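Local coordinates for protein intracellular growth locus, subunit C (Francisella tularensis subsp. tularensis, PDB 2QWU) that is of unknown molecular function but, as a pathogenicity-island product, is probably involved in cell invasion and growth inside host cells, at residues S40-A44 against G45-D49; Q112-A115 against T116-K119; M3-M6 against I7-Q10; R9-T13 against S14-I18. The protein carries 2 engineered substitutions. One frame throughout, in Å; residues are numbered along the deposited sequence.

Contact 1: S40-A44 against G45-D49; sequences SLTIA and GEKLD
Leu41 and Leu48 lie side by side and point the same way, with Leu41 CD2 3.9 Å from Leu48 CG. CG of Leu41 stands anti to the backbone N (chi1 171°), whereas CG of Leu48 lies beside its own N, and Leu48 CD2 lies 3.7 Å from Leu41 O and 4.0 Å from Leu41 CD2. Ile43 CD1 extends the apolar row to Leu48 CD2 at 4.3 Å. On the other face Thr42 and Lys47 also run in parallel, Thr42 OG1 3.7 Å from Lys47 CG. Thr42 CG2, anti to the backbone N, lies 3.5 Å from Gly45 C. Ile43 and Glu46 exchange hydrogen bonds, N of each to O of the other at 2.8 Å. Leu48 N reaches Leu41 O at 2.9 Å almost in line with the carbonyl, whereas Glu46 N stands well out of the Ile43 carbonyl plane, as the tight turn requires. A water continues the ladder, linking Leu41 N and Leu48 O. The Glu46 carboxylate forms a salt bridge with Lys106 of helix 97-114, and both leucines pack on Val93 of strand 86-96. Left-handed backbone angles at Ala44 and Gly45 (phi 52° and 83°) identify a tight two-residue beta hairpin closed by a type I' turn.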
ATOM      1  N   SER A  40      -1.220   0.922 -10.115  1.00 16.82           N
ATOM      2  CA  SER A  40      -2.045  -0.203 -10.514  1.00 18.80           C
ATOM      3  C   SER A  40      -2.210  -1.135  -9.326  1.00 17.94           C
ATOM      4  O   SER A  40      -1.400  -1.109  -8.406  1.00 18.94           O
ATOM      5  CB  SER A  40      -1.457  -0.948 -11.711  1.00 21.13           C
ATOM      6  OG  SER A  40      -0.363  -1.734 -11.322  1.00 26.65           O
ATOM      7  N   LEU A  41      -3.271  -1.938  -9.336  1.00 17.43           N
ATOM      8  CA  LEU A  41      -3.526  -2.867  -8.285  1.00 17.24           C
ATOM      9  C   LEU A  41      -4.431  -3.985  -8.812  1.00 18.53           C
ATOM     10  O   LEU A  41      -5.492  -3.737  -9.389  1.00 20.12           O
ATOM     11  CB  LEU A  41      -4.246  -2.177  -7.084  1.00 17.92           C
ATOM     12  CG  LEU A  41      -4.759  -3.129  -5.974  1.00 17.69           C
ATOM     13  CD1 LEU A  41      -3.631  -3.793  -5.242  1.00 17.67           C
ATOM     14  CD2 LEU A  41      -5.671  -2.321  -5.021  1.00 18.80           C
ATOM     15  N   THR A  42      -3.986  -5.208  -8.617  1.00 19.14           N
ATOM     16  CA  THR A  42      -4.786  -6.363  -8.959  1.00 21.31           C
ATOM     17  C   THR A  42      -5.010  -7.198  -7.724  1.00 21.12           C
ATOM     18  O   THR A  42      -4.068  -7.486  -7.006  1.00 22.20           O
ATOM     19  CB  THR A  42      -4.103  -7.205 -10.020  1.00 21.88           C
ATOM     20  OG1 THR A  42      -3.855  -6.349 -11.125  1.00 25.18           O
ATOM     21  CG2 THR A  42      -5.035  -8.406 -10.474  1.00 23.33           C
ATOM     22  N   ILE A  43      -6.267  -7.577  -7.486  1.00 21.77           N
ATOM     23  CA  ILE A  43      -6.603  -8.417  -6.337  1.00 23.19           C
ATOM     24  C   ILE A  43      -7.401  -9.643  -6.796  1.00 24.33           C
ATOM     25  O   ILE A  43      -8.496  -9.494  -7.353  1.00 23.86           O
ATOM     26  CB  ILE A  43      -7.470  -7.644  -5.299  1.00 24.77           C
ATOM     27  CG1 ILE A  43      -6.667  -6.483  -4.702  1.00 25.50           C
ATOM     28  CG2 ILE A  43      -7.866  -8.592  -4.135  1.00 24.62           C
ATOM     29  CD1 ILE A  43      -7.512  -5.567  -3.829  1.00 29.00           C
ATOM     30  N   ALA A  44      -6.853 -10.831  -6.538  1.00 25.18           N
ATOM     31  CA  ALA A  44      -7.516 -12.088  -6.912  1.00 26.66           C
ATOM     32  C   ALA A  44      -7.887 -12.006  -8.405  1.00 26.85           C
ATOM     33  O   ALA A  44      -8.952 -12.456  -8.836  1.00 27.67           O
ATOM     34  CB  ALA A  44      -8.767 -12.290  -6.041  1.00 26.17           C
ATOM     35  N   GLY A  45      -6.992 -11.408  -9.182  1.00 26.06           N
ATOM     36  CA  GLY A  45      -7.203 -11.272 -10.610  1.00 28.16           C
ATOM     37  C   GLY A  45      -8.067 -10.106 -11.057  1.00 28.22           C
ATOM     38  O   GLY A  45      -8.205  -9.862 -12.273  1.00 31.23           O
ATOM     39  N   GLU A  46      -8.661  -9.371 -10.122  1.00 26.71           N
ATOM     40  CA  GLU A  46      -9.500  -8.243 -10.528  1.00 27.80           C
ATOM     41  C   GLU A  46      -8.621  -7.012 -10.563  1.00 27.65           C
ATOM     42  O   GLU A  46      -7.960  -6.686  -9.579  1.00 27.17           O
ATOM     43  CB  GLU A  46     -10.659  -8.049  -9.548  1.00 29.39           C
ATOM     44  CG  GLU A  46     -11.495  -9.307  -9.342  1.00 35.64           C
ATOM     45  CD  GLU A  46     -12.218  -9.771 -10.607  1.00 39.97           C
ATOM     46  OE1 GLU A  46     -12.457 -11.001 -10.726  1.00 42.89           O
ATOM     47  OE2 GLU A  46     -12.571  -8.919 -11.467  1.00 41.36           O
ATOM     48  N   LYS A  47      -8.589  -6.357 -11.713  1.00 26.79           N
ATOM     49  CA  LYS A  47      -7.800  -5.133 -11.917  1.00 27.30           C
ATOM     50  C   LYS A  47      -8.586  -3.898 -11.465  1.00 27.20           C
ATOM     51  O   LYS A  47      -9.714  -3.665 -11.919  1.00 27.45           O
ATOM     52  CB  LYS A  47      -7.447  -4.997 -13.405  1.00 28.76           C
ATOM     53  CG  LYS A  47      -6.388  -5.961 -13.821  1.00 33.17           C
ATOM     54  CD  LYS A  47      -6.143  -6.043 -15.351  1.00 37.32           C
ATOM     55  CE  LYS A  47      -5.397  -7.359 -15.677  1.00 39.75           C
ATOM     56  NZ  LYS A  47      -4.710  -7.350 -17.026  1.00 41.78           N
ATOM     57  N   LEU A  48      -8.019  -3.102 -10.564  1.00 23.99           N
ATOM     58  CA  LEU A  48      -8.734  -1.903 -10.139  1.00 24.08           C
ATOM     59  C   LEU A  48      -8.468  -0.805 -11.177  1.00 22.62           C
ATOM     60  O   LEU A  48      -7.368  -0.714 -11.703  1.00 24.15           O
ATOM     61  CB  LEU A  48      -8.247  -1.433  -8.751  1.00 23.39           C
ATOM     62  CG  LEU A  48      -8.711  -2.056  -7.414  1.00 25.35           C
ATOM     63  CD1 LEU A  48     -10.155  -1.619  -7.068  1.00 25.12           C
ATOM     64  CD2 LEU A  48      -8.604  -3.576  -7.470  1.00 24.93           C
ATOM     65  N   ASP A  49      -9.476   0.016 -11.471  1.00 25.06           N
ATOM     66  CA  ASP A  49      -9.312   1.138 -12.401  1.00 25.98           C
ATOM     67  C   ASP A  49      -8.389   2.190 -11.795  1.00 25.48           C
ATOM     68  O   ASP A  49      -8.397   2.425 -10.576  1.00 24.98           O
ATOM     69  CB  ASP A  49     -10.649   1.845 -12.681  1.00 29.53           C
ATOM     70  CG  ASP A  49     -11.685   0.937 -13.338  1.00 35.02           C
ATOM     71  OD1 ASP A  49     -11.321   0.001 -14.107  1.00 37.44           O
ATOM     72  OD2 ASP A  49     -12.890   1.193 -13.070  1.00 38.71           O
TER
HETATM   73  O   HOH W   1      -4.825  -1.518 -11.731  1.00 21.20           O

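Contact 2: Q112-A115 against T116-K119; sequences QASA and TDMK
A short 3-10 turn follows helix 97-114, after an extended Ser114, and in it Ser114 and Ala115 meet Asp117 and Met118 through consecutive bonds three residues apart. Asp117 N donates to Ser114 O at 3.1 Å, and Met118 N to Ala115 O at 3.2 Å. In both cases the donor stands above the carbonyl plane, which agrees with a tightly wound backbone. The Asp117 side chain folds back beside its own N (chi1 -75°), which sets OD2 alongside Ser114 at 3.4 Å from Ser114 CB; this approach is van der Waals in character. Ser114 OG is turned anti to its N (chi1 -173°) and joins a water that also accepts from Thr116 N, so the serine hydroxyl and the Thr116 amide share one solvent molecule. Farther along, Lys119 bends at chi2 and is extended beyond, and NZ meets Thr116 O at 2.8 Å almost head-on to the carbonyl, tying the exit of the turn to its middle. Met118 is a selenomethionine; its side chain packs on Ala44, Phe156 and Pro150. Lys119 touches Glu147 and Tyr149 of strand 147-150, and the chain then enters strand 120-122 of the main antiparallel sheet.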
ATOM      1  N   GLN A 112     -10.770 -20.090  -0.634  1.00 29.66           N
ATOM      2  CA  GLN A 112     -11.315 -21.389  -0.215  1.00 31.47           C
ATOM      3  C   GLN A 112     -10.911 -22.522  -1.162  1.00 30.66           C
ATOM      4  O   GLN A 112     -10.900 -23.674  -0.781  1.00 34.09           O
ATOM      5  CB  GLN A 112     -12.841 -21.300  -0.124  1.00 32.55           C
ATOM      6  CG  GLN A 112     -13.310 -20.506   1.073  1.00 35.99           C
ATOM      7  CD  GLN A 112     -14.816 -20.307   1.109  1.00 39.53           C
ATOM      8  OE1 GLN A 112     -15.603 -21.273   1.080  1.00 40.89           O
ATOM      9  NE2 GLN A 112     -15.233 -19.040   1.192  1.00 40.94           N
ATOM     10  N   ALA A 113     -10.595 -22.194  -2.397  1.00 30.41           N
ATOM     11  CA  ALA A 113     -10.189 -23.195  -3.351  1.00 31.75           C
ATOM     12  C   ALA A 113      -8.735 -23.534  -3.017  1.00 32.26           C
ATOM     13  O   ALA A 113      -8.456 -24.624  -2.541  1.00 33.75           O
ATOM     14  CB  ALA A 113     -10.335 -22.657  -4.778  1.00 29.10           C
ATOM     15  N   SER A 114      -7.815 -22.591  -3.224  1.00 32.03           N
ATOM     16  CA  SER A 114      -6.390 -22.817  -2.914  1.00 31.37           C
ATOM     17  C   SER A 114      -5.838 -21.472  -2.468  1.00 30.24           C
ATOM     18  O   SER A 114      -5.505 -20.615  -3.279  1.00 29.09           O
ATOM     19  CB  SER A 114      -5.636 -23.295  -4.155  1.00 31.90           C
ATOM     20  OG  SER A 114      -4.305 -23.649  -3.781  1.00 36.75           O
ATOM     21  N   ALA A 115      -5.722 -21.298  -1.169  1.00 29.95           N
ATOM     22  CA  ALA A 115      -5.313 -20.009  -0.647  1.00 31.76           C
ATOM     23  C   ALA A 115      -4.064 -19.302  -1.179  1.00 31.94           C
ATOM     24  O   ALA A 115      -4.095 -18.081  -1.374  1.00 31.25           O
ATOM     25  CB  ALA A 115      -5.261 -20.099   0.895  1.00 31.78           C
ATOM     26  N   THR A 116      -2.971 -20.006  -1.443  1.00 31.80           N
ATOM     27  CA  THR A 116      -1.780 -19.263  -1.866  1.00 34.20           C
ATOM     28  C   THR A 116      -1.829 -18.717  -3.288  1.00 35.29           C
ATOM     29  O   THR A 116      -0.939 -17.979  -3.720  1.00 34.23           O
ATOM     30  CB  THR A 116      -0.530 -20.112  -1.714  1.00 36.61           C
ATOM     31  OG1 THR A 116      -0.672 -21.278  -2.528  1.00 37.81           O
ATOM     32  CG2 THR A 116      -0.357 -20.502  -0.259  1.00 37.58           C
ATOM     33  N   ASP A 117      -2.876 -19.088  -4.016  1.00 34.23           N
ATOM     34  CA  ASP A 117      -3.068 -18.601  -5.376  1.00 33.99           C
ATOM     35  C   ASP A 117      -3.750 -17.240  -5.404  1.00 32.46           C
ATOM     36  O   ASP A 117      -3.901 -16.668  -6.491  1.00 31.78           O
ATOM     37  CB  ASP A 117      -3.956 -19.557  -6.183  1.00 37.51           C
ATOM     38  CG  ASP A 117      -3.235 -20.837  -6.608  1.00 42.21           C
ATOM     39  OD1 ASP A 117      -1.986 -20.799  -6.789  1.00 45.50           O
ATOM     40  OD2 ASP A 117      -3.943 -21.870  -6.787  1.00 44.11           O
HETATM   41  N   MSE A 118      -4.208 -16.736  -4.254  1.00 29.89           N
HETATM   42  CA  MSE A 118      -4.887 -15.440  -4.255  1.00 27.65           C
HETATM   43  C   MSE A 118      -3.783 -14.355  -4.188  1.00 27.14           C
HETATM   44  O   MSE A 118      -3.254 -14.047  -3.110  1.00 27.90           O
HETATM   45  CB  MSE A 118      -5.853 -15.338  -3.055  1.00 27.04           C
HETATM   46  CG  MSE A 118      -6.995 -14.271  -3.196  1.00 25.37           C
HETATM   47 SE   MSE A 118      -6.400 -12.462  -3.163  1.00 21.52          SE
HETATM   48  CE  MSE A 118      -5.844 -12.447  -1.494  1.00 27.74           C
ATOM     49  N   LYS A 119      -3.465 -13.764  -5.339  1.00 26.17           N
ATOM     50  CA  LYS A 119      -2.398 -12.750  -5.381  1.00 24.93           C
ATOM     51  C   LYS A 119      -2.875 -11.316  -5.362  1.00 23.37           C
ATOM     52  O   LYS A 119      -3.910 -10.975  -5.964  1.00 22.48           O
ATOM     53  CB  LYS A 119      -1.538 -12.916  -6.642  1.00 26.53           C
ATOM     54  CG  LYS A 119      -1.001 -14.324  -6.888  1.00 30.08           C
ATOM     55  CD  LYS A 119      -0.259 -14.897  -5.711  1.00 28.52           C
ATOM     56  CE  LYS A 119       0.555 -16.127  -6.135  1.00 31.38           C
ATOM     57  NZ  LYS A 119       1.276 -16.717  -4.952  1.00 29.23           N
TER
HETATM   58  O   HOH W   2      -3.134 -23.155  -0.784  1.00 51.52           O

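Contact 3: M3-M6 against I7-Q10; sequences MSEM and ITRQ
Glu5 and Thr8 cross at about a right angle, the aliphatic part of the glutamate lying against the threonine methyl: Glu5 CG is 3.7 Å from Thr8 CG2. Because Glu5 CG sits between its backbone N and carbonyl carbon (chi1 67°), the side chain leans toward the Ile7-Thr8 peptide, with CG 3.6 Å from Ile7 O. The carboxylate ends beside the threonine backbone, OE1 3.4 Å from Thr8 CA. It lies just ahead of the first turn of helix 9-14, and its negative charge would probably interact favourably with the positive end of the helix dipole. At the margin, CG of Met3, a selenomethionine, comes within 4.5 Å of Thr8 CG2. One shell out, Glu130 OE2 accepts a hydrogen bond from Met6 N and so holds the loop before the helix, while the side chains of Met6 and Ile7 both rest on Val20 of strand 18-21. The same rotamer (chi1 65°) that offers the methyl to Glu5 turns the hydroxyl forward into the helix, Thr8 OG1 lying 3.2 Å from Gln11 N. Thr8 is thus the N-cap. Ile7 just before it packs on Val12, the fourth residue after the cap, and this pairing completes a hydrophobic staple around a capped helix start.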
HETATM    1  N   MSE A   3      14.369  11.811  15.247  1.00 50.16           N
HETATM    2  CA  MSE A   3      13.417  10.676  15.062  1.00 50.13           C
HETATM    3  C   MSE A   3      11.994  11.039  14.575  1.00 48.96           C
HETATM    4  O   MSE A   3      11.011  10.672  15.253  1.00 49.97           O
HETATM    5  CB  MSE A   3      13.260   9.919  16.395  1.00 52.52           C
HETATM    6  CG  MSE A   3      14.035   8.645  16.569  1.00 54.11           C
HETATM    7 SE   MSE A   3      13.874   8.115  18.332  1.00 58.63          SE
HETATM    8  CE  MSE A   3      12.869   6.676  18.185  1.00 55.13           C
ATOM      9  N   SER A   4      11.844  11.722  13.450  1.00 46.33           N
ATOM     10  CA  SER A   4      10.477  12.044  12.997  1.00 43.11           C
ATOM     11  C   SER A   4      10.083  11.064  11.878  1.00 39.34           C
ATOM     12  O   SER A   4       8.926  10.821  11.588  1.00 39.81           O
ATOM     13  CB  SER A   4      10.448  13.483  12.480  1.00 42.77           C
ATOM     14  OG  SER A   4      11.649  13.758  11.781  1.00 43.45           O
ATOM     15  N   GLU A   5      11.125  10.563  11.246  1.00 37.42           N
ATOM     16  CA  GLU A   5      11.119   9.606  10.155  1.00 33.13           C
ATOM     17  C   GLU A   5      10.186   8.415  10.457  1.00 30.43           C
ATOM     18  O   GLU A   5      10.289   7.772  11.520  1.00 28.06           O
ATOM     19  CB  GLU A   5      12.545   9.073  10.021  1.00 36.59           C
ATOM     20  CG  GLU A   5      12.905   8.252  11.273  1.00 40.62           C
ATOM     21  CD  GLU A   5      14.295   8.446  11.815  1.00 43.65           C
ATOM     22  OE1 GLU A   5      15.206   7.768  11.325  1.00 47.54           O
ATOM     23  OE2 GLU A   5      14.493   9.250  12.754  1.00 47.02           O
HETATM   24  N   MSE A   6       9.315   8.084   9.514  1.00 26.66           N
HETATM   25  CA  MSE A   6       8.442   6.942   9.702  1.00 24.80           C
HETATM   26  C   MSE A   6       9.237   5.635   9.892  1.00 23.74           C
HETATM   27  O   MSE A   6       8.896   4.797  10.736  1.00 24.16           O
HETATM   28  CB  MSE A   6       7.494   6.837   8.519  1.00 24.22           C
HETATM   29  CG  MSE A   6       6.427   5.733   8.623  1.00 28.30           C
HETATM   30 SE   MSE A   6       5.051   6.200   9.700  1.00 21.22          SE
HETATM   31  CE  MSE A   6       4.502   7.513   9.073  1.00 28.44           C
ATOM     32  N   ILE A   7      10.285   5.429   9.115  1.00 21.20           N
ATOM     33  CA  ILE A   7      11.103   4.230   9.295  1.00 23.60           C
ATOM     34  C   ILE A   7      12.482   4.637   9.803  1.00 25.40           C
ATOM     35  O   ILE A   7      13.210   5.394   9.125  1.00 24.18           O
ATOM     36  CB  ILE A   7      11.242   3.484   8.005  1.00 25.52           C
ATOM     37  CG1 ILE A   7       9.829   3.102   7.490  1.00 25.20           C
ATOM     38  CG2 ILE A   7      12.096   2.226   8.237  1.00 25.61           C
ATOM     39  CD1 ILE A   7       9.849   2.558   6.058  1.00 27.92           C
ATOM     40  N   THR A   8      12.855   4.146  10.990  1.00 25.93           N
ATOM     41  CA  THR A   8      14.145   4.511  11.594  1.00 25.69           C
ATOM     42  C   THR A   8      15.281   3.564  11.183  1.00 26.88           C
ATOM     43  O   THR A   8      15.055   2.381  10.938  1.00 26.93           O
ATOM     44  CB  THR A   8      14.056   4.498  13.192  1.00 27.87           C
ATOM     45  OG1 THR A   8      13.811   3.147  13.641  1.00 28.91           O
ATOM     46  CG2 THR A   8      12.917   5.404  13.672  1.00 28.49           C
ATOM     47  N   ARG A   9      16.508   4.086  11.135  1.00 27.88           N
ATOM     48  CA  ARG A   9      17.658   3.256  10.789  1.00 29.26           C
ATOM     49  C   ARG A   9      17.767   2.064  11.757  1.00 29.59           C
ATOM     50  O   ARG A   9      18.095   0.950  11.346  1.00 29.18           O
ATOM     51  CB  ARG A   9      18.930   4.093  10.814  1.00 32.20           C
ATOM     52  CG  ARG A   9      20.192   3.277  10.559  1.00 37.74           C
ATOM     53  CD  ARG A   9      20.096   2.439   9.290  1.00 41.76           C
ATOM     54  NE  ARG A   9      19.798   3.257   8.114  1.00 45.05           N
ATOM     55  CZ  ARG A   9      19.686   2.771   6.882  1.00 45.68           C
ATOM     56  NH1 ARG A   9      19.845   1.464   6.667  1.00 44.33           N
ATOM     57  NH2 ARG A   9      19.421   3.595   5.873  1.00 45.67           N
ATOM     58  N   GLN A  10      17.490   2.303  13.041  1.00 28.38           N
ATOM     59  CA  GLN A  10      17.498   1.228  14.045  1.00 29.66           C
ATOM     60  C   GLN A  10      16.544   0.079  13.661  1.00 27.18           C
ATOM     61  O   GLN A  10      16.913  -1.088  13.754  1.00 27.75           O
ATOM     62  CB  GLN A  10      17.091   1.792  15.412  1.00 32.05           C
ATOM     63  CG  GLN A  10      16.733   0.706  16.464  1.00 36.86           C
ATOM     64  CD  GLN A  10      17.945  -0.074  16.973  1.00 39.39           C
ATOM     65  OE1 GLN A  10      19.081   0.442  16.994  1.00 41.94           O
ATOM     66  NE2 GLN A  10      17.711  -1.312  17.418  1.00 39.44           N
TER

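Contact 4: R9-T13 against S14-I18; sequences RQQVT and SGETI
The backbone of helix 9-14 ends where Ser14 N donates to Gln10 O and Glu16 N to Gln11 O, and the chain turns off at Gly15 with a positive phi of 80°. This is a Schellman-like C-cap: the six-to-one bond from Glu16 N (3.2 Å) and the left-handed glycine are there, but Gly15 N lies 3.8 Å from Val12 O and instead makes a weak bond to Gln11 O. A beta carbon at Gly15 would be jammed against the preceding carbonyl oxygen, so the turn suits a residue without one. Gln11 O is also met by a water that donates to it and to Glu16 O, bridging the last turn to the departing chain. Among the side chains, Gln11 and Glu16 cross at an oblique angle, amide and carboxylate planes 52° apart, with Glu16 OE1 3.6 Å from Gln11 CG. Gln10 bends at its second torsion, which brings NE2 alongside Ser14 CB at 3.6 Å. Beyond the turn, Thr17 OG1 bonds to Thr79 OG1, and Ile18 pairs by backbone with Ile78 as strand 18-21 begins. Ser14 adds a side-chain bond to the last turn: with OG between its N and carbonyl carbon (chi1 66°), the hydroxyl folds back on the helix and donates to Gln10 O at 2.7 Å, arriving from the face of that carbonyl plane opposite to Ser14 N at 2.9 Å.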
ATOM      1  N   ARG A   9      16.508   4.086  11.135  1.00 27.88           N
ATOM      2  CA  ARG A   9      17.658   3.256  10.789  1.00 29.26           C
ATOM      3  C   ARG A   9      17.767   2.064  11.757  1.00 29.59           C
ATOM      4  O   ARG A   9      18.095   0.950  11.346  1.00 29.18           O
ATOM      5  CB  ARG A   9      18.930   4.093  10.814  1.00 32.20           C
ATOM      6  CG  ARG A   9      20.192   3.277  10.559  1.00 37.74           C
ATOM      7  CD  ARG A   9      20.096   2.439   9.290  1.00 41.76           C
ATOM      8  NE  ARG A   9      19.798   3.257   8.114  1.00 45.05           N
ATOM      9  CZ  ARG A   9      19.686   2.771   6.882  1.00 45.68           C
ATOM     10  NH1 ARG A   9      19.845   1.464   6.667  1.00 44.33           N
ATOM     11  NH2 ARG A   9      19.421   3.595   5.873  1.00 45.67           N
ATOM     12  N   GLN A  10      17.490   2.303  13.041  1.00 28.38           N
ATOM     13  CA  GLN A  10      17.498   1.228  14.045  1.00 29.66           C
ATOM     14  C   GLN A  10      16.544   0.079  13.661  1.00 27.18           C
ATOM     15  O   GLN A  10      16.913  -1.088  13.754  1.00 27.75           O
ATOM     16  CB  GLN A  10      17.091   1.792  15.412  1.00 32.05           C
ATOM     17  CG  GLN A  10      16.733   0.706  16.464  1.00 36.86           C
ATOM     18  CD  GLN A  10      17.945  -0.074  16.973  1.00 39.39           C
ATOM     19  OE1 GLN A  10      19.081   0.442  16.994  1.00 41.94           O
ATOM     20  NE2 GLN A  10      17.711  -1.312  17.418  1.00 39.44           N
ATOM     21  N   GLN A  11      15.309   0.381  13.249  1.00 25.76           N
ATOM     22  CA  GLN A  11      14.405  -0.684  12.826  1.00 25.63           C
ATOM     23  C   GLN A  11      14.986  -1.510  11.675  1.00 27.33           C
ATOM     24  O   GLN A  11      14.877  -2.732  11.653  1.00 26.07           O
ATOM     25  CB  GLN A  11      13.072  -0.111  12.315  1.00 27.47           C
ATOM     26  CG  GLN A  11      12.066   0.222  13.397  1.00 26.88           C
ATOM     27  CD  GLN A  11      10.918   1.004  12.849  1.00 26.81           C
ATOM     28  OE1 GLN A  11       9.780   0.497  12.729  1.00 28.96           O
ATOM     29  NE2 GLN A  11      11.191   2.259  12.501  1.00 25.27           N
ATOM     30  N   VAL A  12      15.564  -0.821  10.690  1.00 26.60           N
ATOM     31  CA  VAL A  12      16.109  -1.490   9.518  1.00 28.10           C
ATOM     32  C   VAL A  12      17.346  -2.323   9.874  1.00 29.03           C
ATOM     33  O   VAL A  12      17.518  -3.433   9.393  1.00 30.43           O
ATOM     34  CB  VAL A  12      16.503  -0.447   8.408  1.00 27.24           C
ATOM     35  CG1 VAL A  12      17.021  -1.178   7.124  1.00 27.10           C
ATOM     36  CG2 VAL A  12      15.316   0.400   8.078  1.00 29.83           C
ATOM     37  N   THR A  13      18.223  -1.784  10.704  1.00 30.50           N
ATOM     38  CA  THR A  13      19.419  -2.534  11.052  1.00 31.60           C
ATOM     39  C   THR A  13      19.087  -3.762  11.921  1.00 31.81           C
ATOM     40  O   THR A  13      19.625  -4.850  11.711  1.00 31.61           O
ATOM     41  CB  THR A  13      20.408  -1.645  11.810  1.00 33.59           C
ATOM     42  OG1 THR A  13      20.878  -0.605  10.925  1.00 37.90           O
ATOM     43  CG2 THR A  13      21.613  -2.503  12.332  1.00 34.28           C
ATOM     44  N   SER A  14      18.149  -3.599  12.850  1.00 30.82           N
ATOM     45  CA  SER A  14      17.815  -4.673  13.786  1.00 31.17           C
ATOM     46  C   SER A  14      16.843  -5.774  13.311  1.00 31.26           C
ATOM     47  O   SER A  14      16.762  -6.846  13.937  1.00 30.83           O
ATOM     48  CB  SER A  14      17.290  -4.026  15.086  1.00 31.64           C
ATOM     49  OG  SER A  14      16.042  -3.357  14.861  1.00 36.28           O
ATOM     50  N   GLY A  15      16.119  -5.516  12.219  1.00 28.97           N
ATOM     51  CA  GLY A  15      15.160  -6.478  11.715  1.00 29.11           C
ATOM     52  C   GLY A  15      13.828  -6.466  12.458  1.00 29.99           C
ATOM     53  O   GLY A  15      13.076  -7.438  12.452  1.00 31.36           O
ATOM     54  N   GLU A  16      13.536  -5.326  13.070  1.00 28.81           N
ATOM     55  CA  GLU A  16      12.331  -5.097  13.820  1.00 28.29           C
ATOM     56  C   GLU A  16      11.183  -4.909  12.817  1.00 26.48           C
ATOM     57  O   GLU A  16      11.414  -4.658  11.637  1.00 27.06           O
ATOM     58  CB  GLU A  16      12.540  -3.800  14.609  1.00 31.32           C
ATOM     59  CG  GLU A  16      11.461  -3.431  15.638  1.00 36.39           C
ATOM     60  CD  GLU A  16      11.733  -2.079  16.350  1.00 39.37           C
ATOM     61  OE1 GLU A  16      12.897  -1.639  16.414  1.00 41.53           O
ATOM     62  OE2 GLU A  16      10.758  -1.465  16.850  1.00 42.04           O
ATOM     63  N   THR A  17       9.953  -4.997  13.301  1.00 23.46           N
ATOM     64  CA  THR A  17       8.792  -4.724  12.456  1.00 22.30           C
ATOM     65  C   THR A  17       8.849  -3.294  11.862  1.00 23.86           C
ATOM     66  O   THR A  17       9.219  -2.329  12.557  1.00 20.30           O
ATOM     67  CB  THR A  17       7.517  -4.876  13.285  1.00 22.99           C
ATOM     68  OG1 THR A  17       7.391  -6.239  13.653  1.00 22.33           O
ATOM     69  CG2 THR A  17       6.258  -4.489  12.460  1.00 25.62           C
ATOM     70  N   ILE A  18       8.504  -3.171  10.570  1.00 20.61           N
ATOM     71  CA  ILE A  18       8.498  -1.885   9.881  1.00 23.52           C
ATOM     72  C   ILE A  18       7.026  -1.567   9.769  1.00 21.47           C
ATOM     73  O   ILE A  18       6.187  -2.454   9.423  1.00 20.73           O
ATOM     74  CB  ILE A  18       9.138  -2.012   8.461  1.00 26.58           C
ATOM     75  CG1 ILE A  18      10.637  -2.321   8.599  1.00 31.34           C
ATOM     76  CG2 ILE A  18       8.957  -0.726   7.672  1.00 27.05           C
ATOM     77  CD1 ILE A  18      11.326  -2.435   7.276  1.00 34.83           C
TER
HETATM   78  O   HOH W   3      13.412  -4.354   9.875  1.00 27.65           O

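From the N terminus, contact 3 leads into helix 9-14 and contact 4 leads out of it. They share Arg9 and Gln10, and Ile7 CD1 of contact 3 packs 3.8 Å from Ile18 CG2 of contact 4, so entry and exit close on each other beside strand 18-21. Contact 1 follows as a hairpin of strands 37-43 and 46-47, its centre about 31 Å from those of contacts 3 and 4. Contact 2 comes last, at the end of helix 97-114. It meets contact 1 where Ala44 N probably bonds to Lys119 O at 3.0 Å, joining the hairpin to the chain just before strand 120-122. Contacts 3 and 4 overlap along the chain; none of the four nests within or crosses another.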